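Local coordinates for major Capsid Protein VP1 (Chimpanzee polyomavirus Bob, PDB 6Y9I) that forms the pentameric capsomers of the polyomavirus shell and probably engages glycan receptors on host cells, at residues E90-K95 against K282-K287. Numbering follows the deposited sequence.
Sequences EAVSCK and KVTLRK
R286 reaches across to E90 and V92 on the neighbouring antiparallel strand. CB leads to CG in the position between backbone N and carbonyl carbon (chi1 69°), which starts the chain over the partner strand. CG and CD then run past V92 CG1, with R286 CD 3.5 Å from it. V92 CG1 lies over one guanidinium face, offset toward its rim, 3.3 Å from R286 NE and 3.6 Å from CZ; NH1 has the same methyl as its nearest neighbour across the contact, at 4.0 Å. R286 NE donates to E90 OE1 at 2.9 Å and NH2 to E90 OE2 at 3.0 Å, a side-on, two-nitrogen salt bridge. The two planes are 59° apart; both nitrogens approach from above the carboxylate plane, while the oxygens stay near the guanidinium plane. V92 is the extra residue of a classic beta bulge, facing T284 together with S93: V92 N meets T284 O at 2.9 Å. Its psi of -38° breaks the extended strand, and its CB points toward 282-287, which brings CG1 over the arginine. On the face opposite E90, S93 and R286, A91 CB packs against V283 CG1 at 4.0 Å. Within this jelly-roll sheet, R286 and R288, with the N-H of G245, probably stabilise the ionised form of the buried E90 carboxylate.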
ATOM      1  N   GLU A  90      19.118 -13.570 -27.692  1.00 26.58           N
ATOM      2  CA  GLU A  90      17.777 -13.462 -27.079  1.00 25.42           C
ATOM      3  C   GLU A  90      17.955 -12.994 -25.636  1.00 23.96           C
ATOM      4  O   GLU A  90      18.573 -13.731 -24.862  1.00 21.23           O
ATOM      5  CB  GLU A  90      17.075 -14.812 -27.154  1.00 26.97           C
ATOM      6  CG  GLU A  90      15.685 -14.832 -26.594  1.00 26.77           C
ATOM      7  CD  GLU A  90      15.143 -16.238 -26.411  1.00 27.74           C
ATOM      8  OE1 GLU A  90      15.865 -17.206 -26.745  1.00 27.07           O
ATOM      9  OE2 GLU A  90      13.989 -16.374 -25.926  1.00 28.86           O
ATOM     10  N   ALA A  91      17.445 -11.809 -25.298  1.00 22.95           N
ATOM     11  CA  ALA A  91      17.466 -11.307 -23.902  1.00 23.59           C
ATOM     12  C   ALA A  91      16.460 -12.110 -23.054  1.00 24.56           C
ATOM     13  O   ALA A  91      15.246 -12.143 -23.374  1.00 23.16           O
ATOM     14  CB  ALA A  91      17.212  -9.817 -23.862  1.00 22.95           C
ATOM     15  N   VAL A  92      16.943 -12.756 -21.992  1.00 24.32           N
ATOM     16  CA  VAL A  92      16.120 -13.710 -21.194  1.00 25.45           C
ATOM     17  C   VAL A  92      15.722 -13.073 -19.857  1.00 23.67           C
ATOM     18  O   VAL A  92      14.577 -13.281 -19.401  1.00 24.53           O
ATOM     19  CB  VAL A  92      16.818 -15.076 -21.021  1.00 29.87           C
ATOM     20  CG1 VAL A  92      17.017 -15.766 -22.365  1.00 30.49           C
ATOM     21  CG2 VAL A  92      18.135 -14.988 -20.282  1.00 33.56           C
ATOM     22  N   SER A  93      16.613 -12.313 -19.242  1.00 23.66           N
ATOM     23  CA  SER A  93      16.362 -11.790 -17.882  1.00 28.37           C
ATOM     24  C   SER A  93      17.296 -10.619 -17.628  1.00 27.34           C
ATOM     25  O   SER A  93      18.351 -10.494 -18.301  1.00 25.92           O
ATOM     26  CB  SER A  93      16.521 -12.888 -16.834  1.00 25.28           C
ATOM     27  OG  SER A  93      17.873 -13.264 -16.732  1.00 26.39           O
ATOM     28  N   CYS A  94      16.935  -9.781 -16.679  1.00 27.86           N
ATOM     29  CA  CYS A  94      17.852  -8.691 -16.293  1.00 28.27           C
ATOM     30  C   CYS A  94      17.765  -8.413 -14.801  1.00 28.94           C
ATOM     31  O   CYS A  94      16.709  -8.645 -14.204  1.00 27.61           O
ATOM     32  CB  CYS A  94      17.562  -7.453 -17.122  1.00 30.19           C
ATOM     33  SG  CYS A  94      15.946  -6.735 -16.790  1.00 36.24           S
ATOM     34  N   LYS A  95      18.855  -7.895 -14.244  1.00 25.35           N
ATOM     35  CA  LYS A  95      18.830  -7.245 -12.928  1.00 26.70           C
ATOM     36  C   LYS A  95      18.935  -5.758 -13.208  1.00 25.38           C
ATOM     37  O   LYS A  95      19.753  -5.353 -14.033  1.00 25.78           O
ATOM     38  CB  LYS A  95      19.941  -7.787 -12.039  1.00 28.28           C
ATOM     39  CG  LYS A  95      19.714  -9.219 -11.608  1.00 33.74           C
ATOM     40  CD  LYS A  95      20.554  -9.587 -10.422  1.00 37.02           C
ATOM     41  CE  LYS A  95      20.347 -11.015  -9.990  1.00 40.27           C
ATOM     42  NZ  LYS A  95      21.366 -11.370  -8.972  1.00 42.68           N
ATOM     43  N   LYS A 282      21.960  -5.304 -15.718  1.00 23.95           N
ATOM     44  CA  LYS A 282      22.700  -6.528 -16.095  1.00 24.17           C
ATOM     45  C   LYS A 282      21.714  -7.410 -16.839  1.00 25.62           C
ATOM     46  O   LYS A 282      20.696  -7.805 -16.235  1.00 26.00           O
ATOM     47  CB  LYS A 282      23.273  -7.234 -14.871  1.00 25.47           C
ATOM     48  CG  LYS A 282      24.086  -8.486 -15.167  1.00 30.84           C
ATOM     49  CD  LYS A 282      24.317  -9.371 -13.946  1.00 36.68           C
ATOM     50  CE  LYS A 282      24.536  -8.621 -12.645  1.00 42.47           C
ATOM     51  NZ  LYS A 282      25.085  -9.499 -11.584  1.00 45.73           N
ATOM     52  N   VAL A 283      21.997  -7.684 -18.103  1.00 23.06           N
ATOM     53  CA  VAL A 283      21.077  -8.440 -18.980  1.00 22.41           C
ATOM     54  C   VAL A 283      21.777  -9.747 -19.337  1.00 23.22           C
ATOM     55  O   VAL A 283      22.938  -9.700 -19.778  1.00 23.52           O
ATOM     56  CB  VAL A 283      20.719  -7.618 -20.236  1.00 23.55           C
ATOM     57  CG1 VAL A 283      19.765  -8.385 -21.142  1.00 24.51           C
ATOM     58  CG2 VAL A 283      20.140  -6.271 -19.874  1.00 22.25           C
ATOM     59  N   THR A 284      21.085 -10.863 -19.145  1.00 25.06           N
ATOM     60  CA  THR A 284      21.551 -12.217 -19.522  1.00 25.79           C
ATOM     61  C   THR A 284      20.939 -12.572 -20.879  1.00 26.26           C
ATOM     62  O   THR A 284      19.703 -12.430 -21.055  1.00 24.57           O
ATOM     63  CB  THR A 284      21.180 -13.255 -18.457  1.00 26.68           C
ATOM     64  OG1 THR A 284      21.778 -12.853 -17.226  1.00 27.42           O
ATOM     65  CG2 THR A 284      21.668 -14.639 -18.809  1.00 29.42           C
ATOM     66  N   LEU A 285      21.774 -12.996 -21.823  1.00 27.93           N
ATOM     67  CA  LEU A 285      21.332 -13.346 -23.190  1.00 25.87           C
ATOM     68  C   LEU A 285      21.776 -14.763 -23.542  1.00 25.08           C
ATOM     69  O   LEU A 285      22.830 -15.215 -23.053  1.00 23.29           O
ATOM     70  CB  LEU A 285      21.909 -12.328 -24.171  1.00 28.31           C
ATOM     71  CG  LEU A 285      21.518 -10.873 -23.890  1.00 25.67           C
ATOM     72  CD1 LEU A 285      22.685 -10.118 -23.275  1.00 24.05           C
ATOM     73  CD2 LEU A 285      21.055 -10.187 -25.165  1.00 26.04           C
ATOM     74  N   ARG A 286      20.963 -15.443 -24.343  1.00 25.54           N
ATOM     75  CA  ARG A 286      21.292 -16.792 -24.880  1.00 26.55           C
ATOM     76  C   ARG A 286      21.132 -16.778 -26.405  1.00 27.78           C
ATOM     77  O   ARG A 286      20.395 -15.925 -26.954  1.00 29.90           O
ATOM     78  CB  ARG A 286      20.418 -17.865 -24.229  1.00 25.25           C
ATOM     79  CG  ARG A 286      18.959 -17.784 -24.633  1.00 24.14           C
ATOM     80  CD  ARG A 286      18.069 -18.771 -23.913  1.00 25.14           C
ATOM     81  NE  ARG A 286      16.682 -18.497 -24.262  1.00 26.89           N
ATOM     82  CZ  ARG A 286      15.641 -18.871 -23.541  1.00 30.54           C
ATOM     83  NH1 ARG A 286      15.819 -19.613 -22.456  1.00 31.56           N
ATOM     84  NH2 ARG A 286      14.420 -18.535 -23.916  1.00 30.83           N
ATOM     85  N   LYS A 287      21.825 -17.691 -27.065  1.00 29.26           N
ATOM     86  CA  LYS A 287      21.776 -17.833 -28.533  1.00 32.71           C
ATOM     87  C   LYS A 287      20.446 -18.505 -28.872  1.00 29.92           C
ATOM     88  O   LYS A 287      20.113 -19.501 -28.215  1.00 33.12           O
ATOM     89  CB  LYS A 287      22.982 -18.627 -29.025  1.00 32.36           C
ATOM     90  CG  LYS A 287      24.311 -17.922 -28.865  1.00 35.94           C
ATOM     91  CD  LYS A 287      25.441 -18.802 -29.295  1.00 38.49           C
ATOM     92  CE  LYS A 287      26.793 -18.133 -29.199  1.00 42.78           C
ATOM     93  NZ  LYS A 287      27.852 -19.160 -29.325  1.00 47.90           N
TER
HETATM   94  O   HOH W   1      19.640 -11.517 -15.645  1.00 48.43           O
HETATM   95  O   HOH W   2      24.470 -10.113  -9.239  1.00 49.43           O